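Local coordinates for short-chain-enoyl-CoA hydratase (Clostridium acetobutylicum, PDB 5Z7R), which catalyses the reversible hydration of crotonyl-CoA, and also accepts hexenoyl-CoA but not higher analogues, as a homotetrameric member of the enoyl-CoA hydratase/isomerase family, at residues A[3-17]-A[29-43]. Numbering follows the deposited sequence.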
loop_
_atom_site.group_PDB
_atom_site.type_symbol
_atom_site.label_atom_id
_atom_site.label_comp_id
_atom_site.label_asym_id
_atom_site.label_seq_id
_atom_site.Cartn_x
_atom_site.Cartn_y
_atom_site.Cartn_z
ATOM N N LEU A 3 -12.664 -38.729 4.438
ATOM C CA LEU A 3 -11.979 -38.168 3.262
ATOM C C LEU A 3 -11.780 -39.182 2.170
ATOM O O LEU A 3 -11.215 -40.233 2.440
ATOM C CB LEU A 3 -10.590 -37.686 3.685
ATOM C CG LEU A 3 -10.527 -36.745 4.879
ATOM C CD1 LEU A 3 -9.084 -36.527 5.295
ATOM C CD2 LEU A 3 -11.204 -35.442 4.525
ATOM N N ASN A 4 -12.204 -38.891 0.942
ATOM C CA ASN A 4 -11.896 -39.821 -0.148
ATOM C C ASN A 4 -11.315 -39.194 -1.419
ATOM O O ASN A 4 -11.304 -39.816 -2.479
ATOM C CB ASN A 4 -13.086 -40.755 -0.435
ATOM C CG ASN A 4 -14.367 -40.008 -0.740
ATOM O OD1 ASN A 4 -15.291 -39.955 0.078
ATOM N ND2 ASN A 4 -14.438 -39.438 -1.928
ATOM N N ASN A 5 -10.808 -37.965 -1.297
ATOM C CA ASN A 5 -9.944 -37.344 -2.323
ATOM C C ASN A 5 -8.540 -36.967 -1.772
ATOM O O ASN A 5 -7.595 -36.727 -2.538
ATOM C CB ASN A 5 -10.643 -36.107 -2.938
ATOM C CG ASN A 5 -11.779 -36.464 -3.890
ATOM O OD1 ASN A 5 -11.907 -37.597 -4.330
ATOM N ND2 ASN A 5 -12.596 -35.481 -4.225
ATOM N N VAL A 6 -8.406 -36.977 -0.447
ATOM C CA VAL A 6 -7.226 -36.477 0.248
ATOM C C VAL A 6 -6.794 -37.356 1.411
ATOM O O VAL A 6 -7.554 -37.560 2.345
ATOM C CB VAL A 6 -7.535 -35.089 0.837
ATOM C CG1 VAL A 6 -6.297 -34.480 1.514
ATOM C CG2 VAL A 6 -8.099 -34.202 -0.270
ATOM N N ILE A 7 -5.557 -37.821 1.385
ATOM C CA ILE A 7 -5.020 -38.600 2.474
ATOM C C ILE A 7 -4.240 -37.705 3.426
ATOM O O ILE A 7 -3.516 -36.830 2.978
ATOM C CB ILE A 7 -4.077 -39.692 1.933
ATOM C CG1 ILE A 7 -4.795 -40.547 0.886
ATOM C CG2 ILE A 7 -3.588 -40.560 3.081
ATOM C CD1 ILE A 7 -3.872 -41.385 0.032
ATOM N N LEU A 8 -4.348 -37.941 4.724
ATOM C CA LEU A 8 -3.557 -37.198 5.688
ATOM C C LEU A 8 -2.807 -38.092 6.670
ATOM O O LEU A 8 -3.446 -38.863 7.388
ATOM C CB LEU A 8 -4.457 -36.267 6.487
ATOM C CG LEU A 8 -3.766 -35.579 7.684
ATOM C CD1 LEU A 8 -2.765 -34.518 7.228
ATOM C CD2 LEU A 8 -4.781 -34.948 8.619
ATOM N N GLU A 9 -1.475 -37.930 6.752
ATOM C CA GLU A 9 -0.593 -38.773 7.579
ATOM C C GLU A 9 0.371 -37.950 8.417
ATOM O O GLU A 9 0.749 -36.867 8.020
ATOM C CB GLU A 9 0.231 -39.692 6.689
ATOM C CG GLU A 9 -0.507 -40.198 5.466
ATOM C CD GLU A 9 0.265 -41.271 4.739
ATOM O OE1 GLU A 9 0.571 -42.324 5.352
ATOM O OE2 GLU A 9 0.562 -41.072 3.544
ATOM N N LYS A 10 0.775 -38.478 9.565
ATOM C CA LYS A 10 1.551 -37.739 10.553
ATOM C C LYS A 10 2.765 -38.597 10.925
ATOM O O LYS A 10 2.623 -39.681 11.481
ATOM C CB LYS A 10 0.709 -37.436 11.809
ATOM C CG LYS A 10 -0.695 -36.855 11.551
ATOM C CD LYS A 10 -1.783 -37.407 12.504
ATOM C CE LYS A 10 -3.169 -37.632 11.859
ATOM N NZ LYS A 10 -4.140 -36.513 12.060
ATOM N N GLU A 11 3.956 -38.098 10.622
ATOM C CA GLU A 11 5.212 -38.822 10.787
ATOM C C GLU A 11 6.086 -38.066 11.791
ATOM O O GLU A 11 6.902 -37.225 11.419
ATOM C CB GLU A 11 5.919 -38.937 9.421
ATOM C CG GLU A 11 4.980 -39.251 8.239
ATOM C CD GLU A 11 5.665 -39.200 6.876
ATOM O OE1 GLU A 11 6.803 -38.673 6.807
ATOM O OE2 GLU A 11 5.061 -39.686 5.879
ATOM N N GLY A 12 5.896 -38.360 13.072
ATOM C CA GLY A 12 6.599 -37.646 14.134
ATOM C C GLY A 12 6.044 -36.239 14.293
ATOM O O GLY A 12 5.062 -36.017 15.019
ATOM N N LYS A 13 6.661 -35.278 13.616
ATOM C CA LYS A 13 6.189 -33.905 13.687
ATOM C C LYS A 13 5.851 -33.327 12.311
ATOM O O LYS A 13 5.594 -32.121 12.192
ATOM C CB LYS A 13 7.200 -33.022 14.437
ATOM C CG LYS A 13 7.524 -33.483 15.860
ATOM C CD LYS A 13 8.373 -32.471 16.635
ATOM C CE LYS A 13 9.306 -33.111 17.669
ATOM N NZ LYS A 13 8.650 -33.443 18.971
ATOM N N VAL A 14 5.797 -34.168 11.279
ATOM C CA VAL A 14 5.425 -33.664 9.957
ATOM C C VAL A 14 4.214 -34.367 9.373
ATOM O O VAL A 14 4.095 -35.571 9.441
ATOM C CB VAL A 14 6.613 -33.631 8.934
ATOM C CG1 VAL A 14 7.843 -34.343 9.442
ATOM C CG2 VAL A 14 6.226 -34.133 7.547
ATOM N N ALA A 15 3.324 -33.604 8.765
ATOM C CA ALA A 15 2.177 -34.187 8.127
ATOM C C ALA A 15 2.339 -34.141 6.638
ATOM O O ALA A 15 2.691 -33.103 6.082
ATOM C CB ALA A 15 0.921 -33.447 8.530
ATOM N N VAL A 16 2.051 -35.262 5.989
ATOM C CA VAL A 16 2.042 -35.352 4.561
ATOM C C VAL A 16 0.601 -35.376 4.102
ATOM O O VAL A 16 -0.214 -36.155 4.590
ATOM C CB VAL A 16 2.779 -36.620 4.086
ATOM C CG1 VAL A 16 2.924 -36.639 2.579
ATOM C CG2 VAL A 16 4.144 -36.715 4.751
ATOM N N VAL A 17 0.287 -34.523 3.158
ATOM C CA VAL A 17 -1.051 -34.425 2.663
ATOM C C VAL A 17 -0.897 -34.763 1.226
ATOM O O VAL A 17 -0.035 -34.212 0.551
ATOM C CB VAL A 17 -1.599 -33.005 2.851
ATOM C CG1 VAL A 17 -2.987 -32.849 2.257
ATOM C CG2 VAL A 17 -1.639 -32.643 4.325
ATOM N N ASN A 29 -11.770 -30.502 -7.533
ATOM C CA ASN A 29 -13.184 -30.182 -7.661
ATOM C C ASN A 29 -13.629 -29.712 -6.297
ATOM O O ASN A 29 -12.813 -29.718 -5.352
ATOM C CB ASN A 29 -13.973 -31.403 -8.120
ATOM C CG ASN A 29 -13.750 -32.620 -7.230
ATOM O OD1 ASN A 29 -13.324 -32.511 -6.068
ATOM N ND2 ASN A 29 -14.032 -33.788 -7.777
ATOM N N SER A 30 -14.899 -29.307 -6.189
ATOM C CA SER A 30 -15.430 -28.733 -4.936
ATOM C C SER A 30 -15.242 -29.666 -3.722
ATOM O O SER A 30 -14.842 -29.194 -2.639
ATOM C CB SER A 30 -16.904 -28.357 -5.089
ATOM O OG SER A 30 -17.170 -27.858 -6.387
ATOM N N ASP A 31 -15.496 -30.974 -3.897
ATOM C CA ASP A 31 -15.349 -31.915 -2.773
ATOM C C ASP A 31 -13.900 -31.931 -2.312
ATOM O O ASP A 31 -13.625 -32.026 -1.107
ATOM C CB ASP A 31 -15.784 -33.350 -3.125
ATOM C CG ASP A 31 -17.266 -33.468 -3.443
ATOM O OD1 ASP A 31 -18.056 -32.615 -2.993
ATOM O OD2 ASP A 31 -17.639 -34.427 -4.154
ATOM N N THR A 32 -12.975 -31.848 -3.271
ATOM C CA THR A 32 -11.543 -31.853 -2.963
ATOM C C THR A 32 -11.141 -30.586 -2.201
ATOM O O THR A 32 -10.489 -30.658 -1.140
ATOM C CB THR A 32 -10.701 -31.990 -4.239
ATOM O OG1 THR A 32 -11.203 -33.060 -5.040
ATOM C CG2 THR A 32 -9.271 -32.285 -3.920
ATOM N N LEU A 33 -11.567 -29.432 -2.700
ATOM C CA LEU A 33 -11.291 -28.180 -2.012
ATOM C C LEU A 33 -11.855 -28.200 -0.606
ATOM O O LEU A 33 -11.197 -27.780 0.371
ATOM C CB LEU A 33 -11.874 -27.024 -2.781
ATOM C CG LEU A 33 -11.304 -26.722 -4.170
ATOM C CD1 LEU A 33 -12.169 -25.708 -4.896
ATOM C CD2 LEU A 33 -9.872 -26.205 -4.096
ATOM N N LYS A 34 -13.079 -28.711 -0.496
ATOM C CA LYS A 34 -13.749 -28.818 0.796
ATOM C C LYS A 34 -12.954 -29.693 1.767
ATOM O O LYS A 34 -12.682 -29.295 2.899
ATOM C CB LYS A 34 -15.169 -29.358 0.596
ATOM C CG LYS A 34 -16.160 -28.322 0.056
ATOM C CD LYS A 34 -17.325 -28.071 1.008
ATOM C CE LYS A 34 -18.297 -29.257 1.026
ATOM N NZ LYS A 34 -19.165 -29.283 2.242
ATOM N N GLU A 35 -12.559 -30.878 1.310
ATOM C CA GLU A 35 -11.740 -31.766 2.131
ATOM C C GLU A 35 -10.380 -31.122 2.498
ATOM O O GLU A 35 -9.858 -31.311 3.607
ATOM C CB GLU A 35 -11.545 -33.101 1.396
ATOM C CG GLU A 35 -12.831 -33.916 1.223
ATOM C CD GLU A 35 -12.659 -35.211 0.430
ATOM O OE1 GLU A 35 -11.722 -36.003 0.723
ATOM O OE2 GLU A 35 -13.490 -35.447 -0.477
ATOM N N MET A 36 -9.823 -30.336 1.574
ATOM C CA MET A 36 -8.521 -29.691 1.792
ATOM C C MET A 36 -8.634 -28.725 2.958
ATOM O O MET A 36 -7.803 -28.713 3.885
ATOM C CB MET A 36 -8.100 -28.961 0.531
ATOM C CG MET A 36 -6.644 -28.527 0.484
ATOM S SD MET A 36 -5.426 -29.847 0.672
ATOM C CE MET A 36 -6.058 -30.965 -0.548
ATOM N N ASP A 37 -9.715 -27.965 2.936
ATOM C CA ASP A 37 -9.994 -26.995 3.986
ATOM C C ASP A 37 -10.163 -27.688 5.332
ATOM O O ASP A 37 -9.637 -27.241 6.381
ATOM C CB ASP A 37 -11.247 -26.199 3.615
ATOM C CG ASP A 37 -11.449 -24.985 4.499
ATOM O OD1 ASP A 37 -10.502 -24.202 4.697
ATOM O OD2 ASP A 37 -12.555 -24.830 5.029
ATOM N N TYR A 38 -10.849 -28.825 5.295
ATOM C CA TYR A 38 -11.002 -29.626 6.483
ATOM C C TYR A 38 -9.626 -30.116 6.974
ATOM O O TYR A 38 -9.317 -30.017 8.199
ATOM C CB TYR A 38 -12.013 -30.772 6.251
ATOM C CG TYR A 38 -12.009 -31.789 7.370
ATOM C CD1 TYR A 38 -11.128 -32.876 7.327
ATOM C CD2 TYR A 38 -12.848 -31.655 8.488
ATOM C CE1 TYR A 38 -11.079 -33.803 8.348
ATOM C CE2 TYR A 38 -12.798 -32.583 9.527
ATOM C CZ TYR A 38 -11.910 -33.663 9.443
ATOM O OH TYR A 38 -11.814 -34.624 10.432
ATOM N N VAL A 39 -8.775 -30.612 6.061
ATOM C CA VAL A 39 -7.502 -31.177 6.554
ATOM C C VAL A 39 -6.633 -30.039 7.007
ATOM O O VAL A 39 -5.936 -30.175 8.022
ATOM C CB VAL A 39 -6.755 -32.222 5.637
ATOM C CG1 VAL A 39 -7.616 -32.732 4.485
ATOM C CG2 VAL A 39 -5.391 -31.749 5.138
ATOM N N ILE A 40 -6.699 -28.901 6.305
ATOM C CA ILE A 40 -5.931 -27.753 6.759
ATOM C C ILE A 40 -6.360 -27.425 8.179
ATOM O O ILE A 40 -5.508 -27.318 9.071
ATOM C CB ILE A 40 -6.079 -26.513 5.856
ATOM C CG1 ILE A 40 -5.449 -26.766 4.485
ATOM C CG2 ILE A 40 -5.410 -25.300 6.508
ATOM C CD1 ILE A 40 -6.091 -26.000 3.356
ATOM N N GLY A 41 -7.668 -27.332 8.414
ATOM C CA GLY A 41 -8.161 -27.036 9.767
ATOM C C GLY A 41 -7.742 -28.087 10.780
ATOM O O GLY A 41 -7.425 -27.779 11.962
ATOM N N GLU A 42 -7.745 -29.334 10.324
ATOM C CA GLU A 42 -7.201 -30.440 11.126
ATOM C C GLU A 42 -5.721 -30.224 11.453
ATOM O O GLU A 42 -5.317 -30.387 12.593
ATOM C CB GLU A 42 -7.398 -31.769 10.379
ATOM C CG GLU A 42 -7.602 -32.998 11.251
ATOM C CD GLU A 42 -8.890 -32.994 12.060
ATOM O OE1 GLU A 42 -9.903 -32.417 11.604
ATOM O OE2 GLU A 42 -8.863 -33.591 13.163
ATOM N N ILE A 43 -4.900 -29.818 10.482
ATOM C CA ILE A 43 -3.475 -29.575 10.798
ATOM C C ILE A 43 -3.338 -28.354 11.698
ATOM O O ILE A 43 -2.485 -28.319 12.597
ATOM C CB ILE A 43 -2.634 -29.417 9.533
ATOM C CG1 ILE A 43 -2.559 -30.761 8.809
ATOM C CG2 ILE A 43 -1.233 -28.873 9.858
ATOM C CD1 ILE A 43 -2.460 -30.653 7.302
#
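Val6 and Val17 meet Met36 and Val39 at the tight centre of this contact, where helix 30-43 packs on one face of the hairpin formed by strands 6-11 and 14-17. The helix runs nearly antiparallel to strand 14-17, as expected for the connecting helix of the beta-alpha-beta unit 14-19, 30-45, 51-56; strand 6-11, reversed by the hairpin, therefore runs with the helix, their axes 14° apart. Val6 CG2, set beside the backbone N by a chi1 of -177°, reaches Met36 CE at 3.8 Å. Met36 gets there because its chain bends at chi2 and chi3, crossing Val6 at about a right angle. Val17 CG1 lies 3.9 Å from Val39 CG2. Further along, Val17 CG2 approaches Ile43 CD1 to 3.7 Å, and Leu8 CD1 meets the same methyl at 3.9 Å. Val52 touches both Val17 and Ile43, extending the apolar layer to the neighbouring strand 51-56.

The flank lined by Leu3, Tyr38 and Glu42 is partly open to solvent. Leu3 CD2 still meets Tyr38 CD1 closely, at 3.8 Å, on the edge of the core, but Leu8 CD2 comes only to 4.3 Å from Glu42 CG.

Polar chemistry gathers at the N-terminal end of the helix. Glu35 OE1 accepts Asn5 N at 3.0 Å, on the syn side with an N-H...O angle of 161°, and takes a weak second bond from Asn4 N. Asn29 N-caps the helix, its OD1 accepting Thr32 N. Two backbone amides thus converge on one carboxylate oxygen of buried Glu35, an arrangement that ties the segment entering strand 6-11 to the helix and would be expected to favour ionised Glu35.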